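Local coordinates for protein type 3 secretion system pilotin (Salmonella typhimurium, PDB 6XFJ) that pilots the secretin InvG to its proper place in the outer membrane, as a lipoprotein needed to build the SPI-1 type III secretion injectisome, at residues B[28-33]-B[66-71]; B[48-53]-B[77-82]; B[52-57]-B[70-75]. All coordinates share one frame; numbering follows the deposited sequence.

Overall arrangement
This chain is the C-terminal part of the pilotin, an all-helical dimer. From the N terminus, helix 8-22 makes none of the three contacts within its own chain, and helix 25-36 supplies the first partner. Contact 1 closes the longest loop, bringing residues 28-33 of that helix against the start of helix 68-80. Helix 44-59 then meets helix 68-80 twice: contact 3 (52-57 with 70-75) lies wholly within the span of contact 2 (48-53 with 77-82), their centres 7 Å apart. Contacts 1 and 2 cross along the chain. Helix 68-80 is common to all three, and Phe33, Leu50, Phe54 and Leu72 join them into one core, with the second subunit touching contacts 1 and 3.

Contact 1. Residues B[28-33]-B[66-71]; sequences EQALTF and LSIYQT. With CD (cadmium ion), chain O.
Gln29 reaches across to the first turn of helix 68-80, its CB 3.5 Å from Ile68 CG2 and 3.9 Å from Tyr69 CB. Beyond CG the chain runs extended and carries OE1 over Ser67 CB to the helix start, where it takes a long, weak bond from Tyr69 N (3.5 Å). A water that donates to Gln29 OE1 and accepts from Ile68 N makes a second link. The Tyr69 ring leans on the other helix: with CG anti to the backbone N (chi1 -178°), it sets CD1 against Phe33 CB at 4.1 Å and an edge toward Gln29 O, its plane nearly perpendicular to the Gln29 amide (84°). Ala30 CB on Ile68 CD1 and Thr32 CG2 by the Tyr69 ring add apolar contacts.

Behind these, Ser67 is the N-cap of helix 68-80 and forms a capping box with Gln70: Ser67 OG accepts from Gln70 N at 3.0 Å, and Gln70 OE1 accepts from Ser67 N at 2.8 Å. Tyr69 OH bonds Glu36; in the second subunit, Ser67 OG also bonds Asn65 O, and Gln29 NE2 donates to Leu66 O and Lys64 O. Glu28 and Gln25 bind a cadmium ion. The Gln29 amide thus serves two interfaces: its oxygen faces amides at a helix start, which would probably polarise it, and its nitrogen joins the dimer.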
loop_
_atom_site.group_PDB
_atom_site.type_symbol
_atom_site.label_atom_id
_atom_site.label_comp_id
_atom_site.label_asym_id
_atom_site.label_seq_id
_atom_site.Cartn_x
_atom_site.Cartn_y
_atom_site.Cartn_z
ATOM N N GLU B 28 2.330 9.303 1.369
ATOM C CA GLU B 28 1.926 10.201 0.274
ATOM C C GLU B 28 0.453 9.970 -0.064
ATOM O O GLU B 28 -0.320 10.933 -0.231
ATOM C CB GLU B 28 2.756 9.892 -0.981
ATOM C CG GLU B 28 4.173 10.412 -1.028
ATOM C CD GLU B 28 4.827 10.100 -2.383
ATOM O OE1 GLU B 28 4.171 9.475 -3.314
ATOM O OE2 GLU B 28 6.002 10.519 -2.527
ATOM N N GLN B 29 0.049 8.699 -0.095
ATOM C CA GLN B 29 -1.332 8.318 -0.449
ATOM C C GLN B 29 -2.301 8.813 0.629
ATOM O O GLN B 29 -3.388 9.321 0.313
ATOM C CB GLN B 29 -1.408 6.807 -0.557
ATOM C CG GLN B 29 -0.821 6.301 -1.870
ATOM C CD GLN B 29 -0.723 4.798 -1.924
ATOM O OE1 GLN B 29 -1.302 4.117 -1.091
ATOM N NE2 GLN B 29 -0.016 4.233 -2.891
ATOM N N ALA B 30 -1.971 8.605 1.889
ATOM C CA ALA B 30 -2.814 9.070 2.991
ATOM C C ALA B 30 -2.991 10.573 2.922
ATOM O O ALA B 30 -4.126 11.066 3.062
ATOM C CB ALA B 30 -2.232 8.644 4.318
ATOM N N LEU B 31 -1.907 11.313 2.704
ATOM C CA LEU B 31 -2.013 12.787 2.609
ATOM C C LEU B 31 -2.942 13.137 1.437
ATOM O O LEU B 31 -3.807 14.038 1.602
ATOM C CB LEU B 31 -0.623 13.398 2.453
ATOM C CG LEU B 31 -0.635 14.913 2.406
ATOM C CD1 LEU B 31 -1.206 15.525 3.656
ATOM C CD2 LEU B 31 0.764 15.446 2.198
ATOM N N THR B 32 -2.799 12.482 0.281
ATOM C CA THR B 32 -3.687 12.744 -0.877
ATOM C C THR B 32 -5.146 12.569 -0.467
ATOM O O THR B 32 -5.995 13.439 -0.720
ATOM C CB THR B 32 -3.347 11.842 -2.063
ATOM O OG1 THR B 32 -2.008 12.160 -2.459
ATOM C CG2 THR B 32 -4.261 12.066 -3.255
ATOM N N PHE B 33 -5.449 11.465 0.196
ATOM C CA PHE B 33 -6.838 11.168 0.589
ATOM C C PHE B 33 -7.366 12.305 1.467
ATOM O O PHE B 33 -8.453 12.816 1.216
ATOM C CB PHE B 33 -6.891 9.839 1.359
ATOM C CG PHE B 33 -8.269 9.632 1.912
ATOM C CD1 PHE B 33 -9.276 9.112 1.126
ATOM C CD2 PHE B 33 -8.591 10.101 3.178
ATOM C CE1 PHE B 33 -10.565 9.000 1.630
ATOM C CE2 PHE B 33 -9.877 9.956 3.694
ATOM C CZ PHE B 33 -10.847 9.430 2.900
ATOM N N LEU B 66 -4.994 -4.202 -1.176
ATOM C CA LEU B 66 -5.327 -2.819 -1.530
ATOM C C LEU B 66 -4.442 -1.842 -0.810
ATOM O O LEU B 66 -3.794 -2.116 0.189
ATOM C CB LEU B 66 -6.771 -2.539 -1.159
ATOM C CG LEU B 66 -7.791 -3.375 -1.886
ATOM C CD1 LEU B 66 -9.155 -2.876 -1.494
ATOM C CD2 LEU B 66 -7.587 -3.426 -3.377
ATOM N N SER B 67 -4.267 -0.678 -1.464
ATOM C CA SER B 67 -3.412 0.384 -0.911
ATOM C C SER B 67 -4.065 1.125 0.227
ATOM O O SER B 67 -5.299 1.049 0.412
ATOM C CB SER B 67 -3.027 1.345 -2.004
ATOM O OG SER B 67 -4.147 2.125 -2.367
ATOM N N ILE B 68 -3.307 1.940 0.976
ATOM C CA ILE B 68 -3.941 2.830 1.981
ATOM C C ILE B 68 -4.917 3.760 1.281
ATOM O O ILE B 68 -5.937 4.073 1.856
ATOM C CB ILE B 68 -2.921 3.522 2.867
ATOM C CG1 ILE B 68 -3.618 4.013 4.133
ATOM C CG2 ILE B 68 -2.189 4.643 2.071
ATOM C CD1 ILE B 68 -2.673 4.585 5.126
ATOM N N TYR B 69 -4.594 4.279 0.077
ATOM C CA TYR B 69 -5.533 5.197 -0.573
ATOM C C TYR B 69 -6.863 4.460 -0.794
ATOM O O TYR B 69 -7.931 4.989 -0.538
ATOM C CB TYR B 69 -4.939 5.729 -1.891
ATOM C CG TYR B 69 -5.872 6.715 -2.538
ATOM C CD1 TYR B 69 -5.876 8.067 -2.197
ATOM C CD2 TYR B 69 -6.802 6.287 -3.462
ATOM C CE1 TYR B 69 -6.805 8.948 -2.690
ATOM C CE2 TYR B 69 -7.702 7.202 -4.014
ATOM C CZ TYR B 69 -7.715 8.534 -3.628
ATOM O OH TYR B 69 -8.594 9.411 -4.188
ATOM N N GLN B 70 -6.770 3.279 -1.377
ATOM C CA GLN B 70 -7.969 2.493 -1.774
ATOM C C GLN B 70 -8.777 2.096 -0.523
ATOM O O GLN B 70 -9.985 2.120 -0.576
ATOM C CB GLN B 70 -7.544 1.230 -2.495
ATOM C CG GLN B 70 -6.952 1.561 -3.869
ATOM C CD GLN B 70 -6.007 0.536 -4.435
ATOM O OE1 GLN B 70 -5.781 -0.515 -3.860
ATOM N NE2 GLN B 70 -5.366 0.853 -5.582
ATOM N N THR B 71 -8.083 1.797 0.573
ATOM C CA THR B 71 -8.819 1.380 1.790
ATOM C C THR B 71 -9.381 2.560 2.554
ATOM O O THR B 71 -10.471 2.431 3.119
ATOM C CB THR B 71 -7.959 0.465 2.624
ATOM O OG1 THR B 71 -6.731 1.071 2.932
ATOM C CG2 THR B 71 -7.739 -0.857 1.916
HETATM CD CD CD O . 5.706 8.799 -4.866
HETATM O O HOH W 1 6.049 11.181 -5.758
HETATM O O HOH W 2 7.579 8.855 -3.855
HETATM O O HOH W 3 -0.388 1.839 0.476
HETATM O O HOH W 4 3.831 8.475 -6.029
HETATM O O HOH W 5 6.842 8.185 -6.783
#

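Contact 2. Residues B[48-53]-B[77-82]. With CD (cadmium ion), chain P.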
loop_
_atom_site.group_PDB
_atom_site.type_symbol
_atom_site.label_atom_id
_atom_site.label_comp_id
_atom_site.label_asym_id
_atom_site.label_seq_id
_atom_site.Cartn_x
_atom_site.Cartn_y
_atom_site.Cartn_z
ATOM N N GLU B 48 -13.274 9.841 13.606
ATOM C CA GLU B 48 -13.361 8.643 14.467
ATOM C C GLU B 48 -14.142 7.597 13.686
ATOM O O GLU B 48 -13.752 6.391 13.706
ATOM C CB GLU B 48 -14.103 8.927 15.771
ATOM C CG GLU B 48 -13.368 9.758 16.811
ATOM C CD GLU B 48 -14.185 10.152 18.045
ATOM O OE1 GLU B 48 -15.307 9.625 18.213
ATOM O OE2 GLU B 48 -13.661 10.928 18.846
ATOM N N GLN B 49 -15.254 7.980 13.079
ATOM C CA GLN B 49 -16.064 7.068 12.281
ATOM C C GLN B 49 -15.229 6.520 11.131
ATOM O O GLN B 49 -15.330 5.338 10.851
ATOM C CB GLN B 49 -17.371 7.672 11.803
ATOM C CG GLN B 49 -18.343 7.985 12.930
ATOM C CD GLN B 49 -19.618 8.575 12.375
ATOM O OE1 GLN B 49 -20.038 8.263 11.266
ATOM N NE2 GLN B 49 -20.258 9.437 13.148
ATOM N N LEU B 50 -14.468 7.372 10.446
ATOM C CA LEU B 50 -13.644 6.873 9.338
ATOM C C LEU B 50 -12.603 5.862 9.821
ATOM O O LEU B 50 -12.420 4.853 9.163
ATOM C CB LEU B 50 -12.971 8.063 8.657
ATOM C CG LEU B 50 -12.111 7.660 7.477
ATOM C CD1 LEU B 50 -12.977 7.254 6.325
ATOM C CD2 LEU B 50 -11.245 8.864 7.112
ATOM N N MET B 51 -11.901 6.166 10.918
ATOM C CA MET B 51 -10.874 5.250 11.446
ATOM C C MET B 51 -11.534 3.901 11.852
ATOM O O MET B 51 -10.952 2.836 11.599
ATOM C CB MET B 51 -10.091 5.855 12.616
ATOM C CG MET B 51 -9.182 6.978 12.207
ATOM S SD MET B 51 -7.931 6.500 10.977
ATOM C CE MET B 51 -8.747 6.963 9.437
ATOM N N THR B 52 -12.728 3.894 12.451
ATOM C CA THR B 52 -13.433 2.618 12.742
ATOM C C THR B 52 -13.692 1.860 11.432
ATOM O O THR B 52 -13.386 0.616 11.375
ATOM C CB THR B 52 -14.763 2.894 13.439
ATOM O OG1 THR B 52 -14.409 3.519 14.673
ATOM C CG2 THR B 52 -15.592 1.651 13.670
ATOM N N GLU B 53 -14.205 2.546 10.395
ATOM C CA GLU B 53 -14.541 1.828 9.138
ATOM C C GLU B 53 -13.241 1.352 8.496
ATOM O O GLU B 53 -13.214 0.266 7.936
ATOM C CB GLU B 53 -15.344 2.684 8.170
ATOM C CG GLU B 53 -16.786 2.901 8.451
ATOM C CD GLU B 53 -17.574 1.633 8.696
ATOM O OE1 GLU B 53 -17.543 0.698 7.870
ATOM O OE2 GLU B 53 -18.228 1.595 9.707
ATOM N N GLU B 77 -16.465 5.566 1.580
ATOM C CA GLU B 77 -17.669 5.171 0.820
ATOM C C GLU B 77 -18.610 4.345 1.667
ATOM O O GLU B 77 -19.817 4.479 1.533
ATOM C CB GLU B 77 -17.258 4.427 -0.450
ATOM C CG GLU B 77 -16.597 5.309 -1.489
ATOM C CD GLU B 77 -16.217 4.668 -2.813
ATOM O OE1 GLU B 77 -16.844 3.755 -3.194
ATOM O OE2 GLU B 77 -15.338 5.200 -3.481
ATOM N N ARG B 78 -18.059 3.499 2.531
ATOM C CA ARG B 78 -18.928 2.724 3.423
ATOM C C ARG B 78 -19.681 3.702 4.366
ATOM O O ARG B 78 -20.886 3.481 4.647
ATOM C CB ARG B 78 -18.161 1.673 4.230
ATOM C CG ARG B 78 -17.631 0.533 3.376
ATOM C CD ARG B 78 -16.841 -0.471 4.199
ATOM N NE ARG B 78 -16.309 -1.539 3.373
ATOM C CZ ARG B 78 -15.796 -2.673 3.833
ATOM N NH1 ARG B 78 -15.747 -2.888 5.138
ATOM N NH2 ARG B 78 -15.303 -3.555 2.982
ATOM N N LEU B 79 -19.013 4.736 4.877
ATOM C CA LEU B 79 -19.683 5.765 5.698
ATOM C C LEU B 79 -20.785 6.422 4.874
ATOM O O LEU B 79 -21.851 6.663 5.435
ATOM C CB LEU B 79 -18.698 6.832 6.155
ATOM C CG LEU B 79 -17.772 6.415 7.284
ATOM C CD1 LEU B 79 -16.975 7.610 7.785
ATOM C CD2 LEU B 79 -18.578 5.817 8.424
ATOM N N GLN B 80 -20.501 6.788 3.620
ATOM C CA GLN B 80 -21.505 7.497 2.814
ATOM C C GLN B 80 -22.711 6.604 2.537
ATOM O O GLN B 80 -23.802 7.166 2.330
ATOM C CB GLN B 80 -20.860 7.970 1.517
ATOM C CG GLN B 80 -19.853 9.090 1.712
ATOM C CD GLN B 80 -19.580 9.876 0.459
ATOM O OE1 GLN B 80 -19.485 11.102 0.477
ATOM N NE2 GLN B 80 -19.476 9.171 -0.646
ATOM N N ALA B 81 -22.540 5.284 2.464
ATOM C CA ALA B 81 -23.583 4.353 1.978
ATOM C C ALA B 81 -24.474 3.934 3.129
ATOM O O ALA B 81 -25.444 3.195 2.845
ATOM C CB ALA B 81 -23.002 3.132 1.324
ATOM N N LEU B 82 -24.194 4.379 4.362
ATOM C CA LEU B 82 -25.037 4.035 5.537
ATOM C C LEU B 82 -26.401 4.727 5.424
ATOM O O LEU B 82 -27.339 4.226 6.117
ATOM C CB LEU B 82 -24.304 4.419 6.830
ATOM C CG LEU B 82 -23.284 3.390 7.314
ATOM C CD1 LEU B 82 -22.300 4.023 8.289
ATOM C CD2 LEU B 82 -23.981 2.179 7.950
HETATM CD CD CD P . -15.538 10.898 20.195
HETATM O O HOH W 6 -15.692 -0.854 7.048
HETATM O O HOH W 7 -14.308 9.240 21.366
#
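Leu79, near the C-terminal end of helix 68-80, packs on helix 44-59; these are the last two helices of an all-helical fold, and they meet at a steep angle. Its two methyls divide the work. CD1 lies against the backbone of the neighbouring helix, 3.7 Å from Leu50 N and 4.1 Å from Leu50 CB; CD2 presses on Glu53 CG at 3.4 Å. This is the tight part of the contact, and Tyr40 of helix 39-42 touches both Leu50 and Leu79. Leu50 itself turns inward, where Phe33 and Phe34 of helix 25-36 and Ala75 receive it.

Beyond the Glu53 methylene the contact becomes looser and partly hydrated, and the exposed Gln49 side chain borders Leu79 CD2 at its rim. Glu53 bends at its second torsion (chi2 -52°), which presents its methylene to Leu79 while the carboxylate turns toward Arg78. OE1 meets only the aliphatic part of that arginine, 3.8 Å from Arg78 CB, and stays 4.9 Å from Arg78 NH1. The charged ends have other partners: Glu53 pairs with Lys56 and Arg78 with Glu60. On the far flank, Glu48 holds a cadmium ion through both carboxylate oxygens, joined by Glu45. Between Glu53 and Arg78 a single water closes the separation, donating to Glu53 O and to Glu53 OE1 (2.6 Å) and accepting from Arg78 NH1 (2.8 Å).

Contact 3. Residues B[52-57]-B[70-75]; sequences TEFKKV and QTLLAA
Phe54 lays one face of its ring over Leu72 CD2, a CH-pi contact in which the methyl sits 3.8 Å from the ring centroid and only 11° off the normal. The torsion about CA-CB sets the phenyl anti to the backbone N (chi1 179°), carrying it from its own helix toward helix 68-80. At the rim of the same ring, close to its plane, Thr71 OG1 comes within 3.4 Å of Phe54 CE1. That hydroxyl donates to the carbonyl of the N-cap residue Ser67, so the phenyl edge meets an oxygen that is already engaged.

Nearer the backbones, Ala75 CB fits against the Phe54 backbone, 3.6 Å from Phe54 N and 4.0 Å from Phe54 CB; Glu53 CB flanks the same methyl. The small side chain lets the helices come close here, the CA atoms of Phe54 and Ala75 being 5.0 Å apart. One turn on, Val57 spreads its branches: CG1 meets Thr71 CG2 at 3.7 Å, while CG2 points to Ala74 and Ala75. The short axes of 52-57 and 70-75 approach to 8.4 Å with an angle of 123° between their directions.

Further out, Phe33 and Phe34 of helix 25-36 and Met51 cover Leu72, while Ile18 of the second subunit packs on Phe54 and Phe19 of that subunit on Thr71. Chemically the meeting of the two helices is apolar packing, with its one hydroxyl satisfied by the N-cap carbonyl Ser67 O; close fit of methyls and ring, rather than polar bonding between the segments, joins helices 44-59 and 68-80 beside the dimer interface.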
loop_
_atom_site.group_PDB
_atom_site.type_symbol
_atom_site.label_atom_id
_atom_site.label_comp_id
_atom_site.label_asym_id
_atom_site.label_seq_id
_atom_site.Cartn_x
_atom_site.Cartn_y
_atom_site.Cartn_z
ATOM N N THR B 52 -12.728 3.894 12.451
ATOM C CA THR B 52 -13.433 2.618 12.742
ATOM C C THR B 52 -13.692 1.860 11.432
ATOM O O THR B 52 -13.386 0.616 11.375
ATOM C CB THR B 52 -14.763 2.894 13.439
ATOM O OG1 THR B 52 -14.409 3.519 14.673
ATOM C CG2 THR B 52 -15.592 1.651 13.670
ATOM N N GLU B 53 -14.205 2.546 10.395
ATOM C CA GLU B 53 -14.541 1.828 9.138
ATOM C C GLU B 53 -13.241 1.352 8.496
ATOM O O GLU B 53 -13.214 0.266 7.936
ATOM C CB GLU B 53 -15.344 2.684 8.170
ATOM C CG GLU B 53 -16.786 2.901 8.451
ATOM C CD GLU B 53 -17.574 1.633 8.696
ATOM O OE1 GLU B 53 -17.543 0.698 7.870
ATOM O OE2 GLU B 53 -18.228 1.595 9.707
ATOM N N PHE B 54 -12.176 2.161 8.570
ATOM C CA PHE B 54 -10.866 1.806 8.002
ATOM C C PHE B 54 -10.275 0.547 8.653
ATOM O O PHE B 54 -9.817 -0.364 7.970
ATOM C CB PHE B 54 -9.979 3.035 8.194
ATOM C CG PHE B 54 -8.556 2.900 7.693
ATOM C CD1 PHE B 54 -8.220 2.573 6.368
ATOM C CD2 PHE B 54 -7.538 3.241 8.549
ATOM C CE1 PHE B 54 -6.894 2.569 5.964
ATOM C CE2 PHE B 54 -6.223 3.237 8.142
ATOM C CZ PHE B 54 -5.914 2.933 6.838
ATOM N N LYS B 55 -10.367 0.501 9.986
ATOM C CA LYS B 55 -9.869 -0.674 10.733
ATOM C C LYS B 55 -10.713 -1.902 10.356
ATOM O O LYS B 55 -10.145 -3.012 10.281
ATOM C CB LYS B 55 -9.897 -0.344 12.223
ATOM C CG LYS B 55 -8.790 0.603 12.625
ATOM C CD LYS B 55 -8.997 0.975 14.074
ATOM C CE LYS B 55 -8.127 2.092 14.567
ATOM N NZ LYS B 55 -8.541 2.487 15.934
ATOM N N LYS B 56 -11.999 -1.732 10.102
ATOM C CA LYS B 56 -12.792 -2.894 9.636
ATOM C C LYS B 56 -12.376 -3.313 8.226
ATOM O O LYS B 56 -12.280 -4.512 7.941
ATOM C CB LYS B 56 -14.271 -2.590 9.674
ATOM C CG LYS B 56 -14.841 -2.519 11.083
ATOM C CD LYS B 56 -16.327 -2.547 11.110
ATOM C CE LYS B 56 -16.893 -1.237 10.709
ATOM N NZ LYS B 56 -18.361 -1.335 10.502
ATOM N N VAL B 57 -12.170 -2.348 7.331
ATOM C CA VAL B 57 -11.781 -2.694 5.951
ATOM C C VAL B 57 -10.481 -3.497 5.997
ATOM O O VAL B 57 -10.328 -4.483 5.267
ATOM C CB VAL B 57 -11.588 -1.412 5.116
ATOM C CG1 VAL B 57 -10.852 -1.680 3.812
ATOM C CG2 VAL B 57 -12.918 -0.718 4.857
ATOM N N GLN B 70 -6.770 3.279 -1.377
ATOM C CA GLN B 70 -7.969 2.493 -1.774
ATOM C C GLN B 70 -8.777 2.096 -0.523
ATOM O O GLN B 70 -9.985 2.120 -0.576
ATOM C CB GLN B 70 -7.544 1.230 -2.495
ATOM C CG GLN B 70 -6.952 1.561 -3.869
ATOM C CD GLN B 70 -6.007 0.536 -4.435
ATOM O OE1 GLN B 70 -5.781 -0.515 -3.860
ATOM N NE2 GLN B 70 -5.366 0.853 -5.582
ATOM N N THR B 71 -8.083 1.797 0.573
ATOM C CA THR B 71 -8.819 1.380 1.790
ATOM C C THR B 71 -9.381 2.560 2.554
ATOM O O THR B 71 -10.471 2.431 3.119
ATOM C CB THR B 71 -7.959 0.465 2.624
ATOM O OG1 THR B 71 -6.731 1.071 2.932
ATOM C CG2 THR B 71 -7.739 -0.857 1.916
ATOM N N LEU B 72 -8.720 3.696 2.607
ATOM C CA LEU B 72 -9.344 4.938 3.134
ATOM C C LEU B 72 -10.589 5.283 2.319
ATOM O O LEU B 72 -11.605 5.666 2.847
ATOM C CB LEU B 72 -8.337 6.083 3.181
ATOM C CG LEU B 72 -7.272 6.015 4.260
ATOM C CD1 LEU B 72 -6.164 6.989 4.014
ATOM C CD2 LEU B 72 -7.888 6.255 5.656
ATOM N N LEU B 73 -10.447 5.203 0.990
ATOM C CA LEU B 73 -11.571 5.587 0.114
ATOM C C LEU B 73 -12.741 4.608 0.340
ATOM O O LEU B 73 -13.862 5.038 0.426
ATOM C CB LEU B 73 -11.108 5.591 -1.336
ATOM C CG LEU B 73 -12.058 6.240 -2.334
ATOM C CD1 LEU B 73 -12.257 7.707 -2.072
ATOM C CD2 LEU B 73 -11.538 6.052 -3.733
ATOM N N ALA B 74 -12.440 3.306 0.432
ATOM C CA ALA B 74 -13.484 2.308 0.773
ATOM C C ALA B 74 -14.162 2.627 2.114
ATOM O O ALA B 74 -15.392 2.555 2.184
ATOM C CB ALA B 74 -12.921 0.922 0.775
ATOM N N ALA B 75 -13.387 3.013 3.104
ATOM C CA ALA B 75 -13.939 3.364 4.428
ATOM C C ALA B 75 -14.872 4.572 4.302
ATOM O O ALA B 75 -15.996 4.526 4.822
ATOM C CB ALA B 75 -12.806 3.606 5.376
#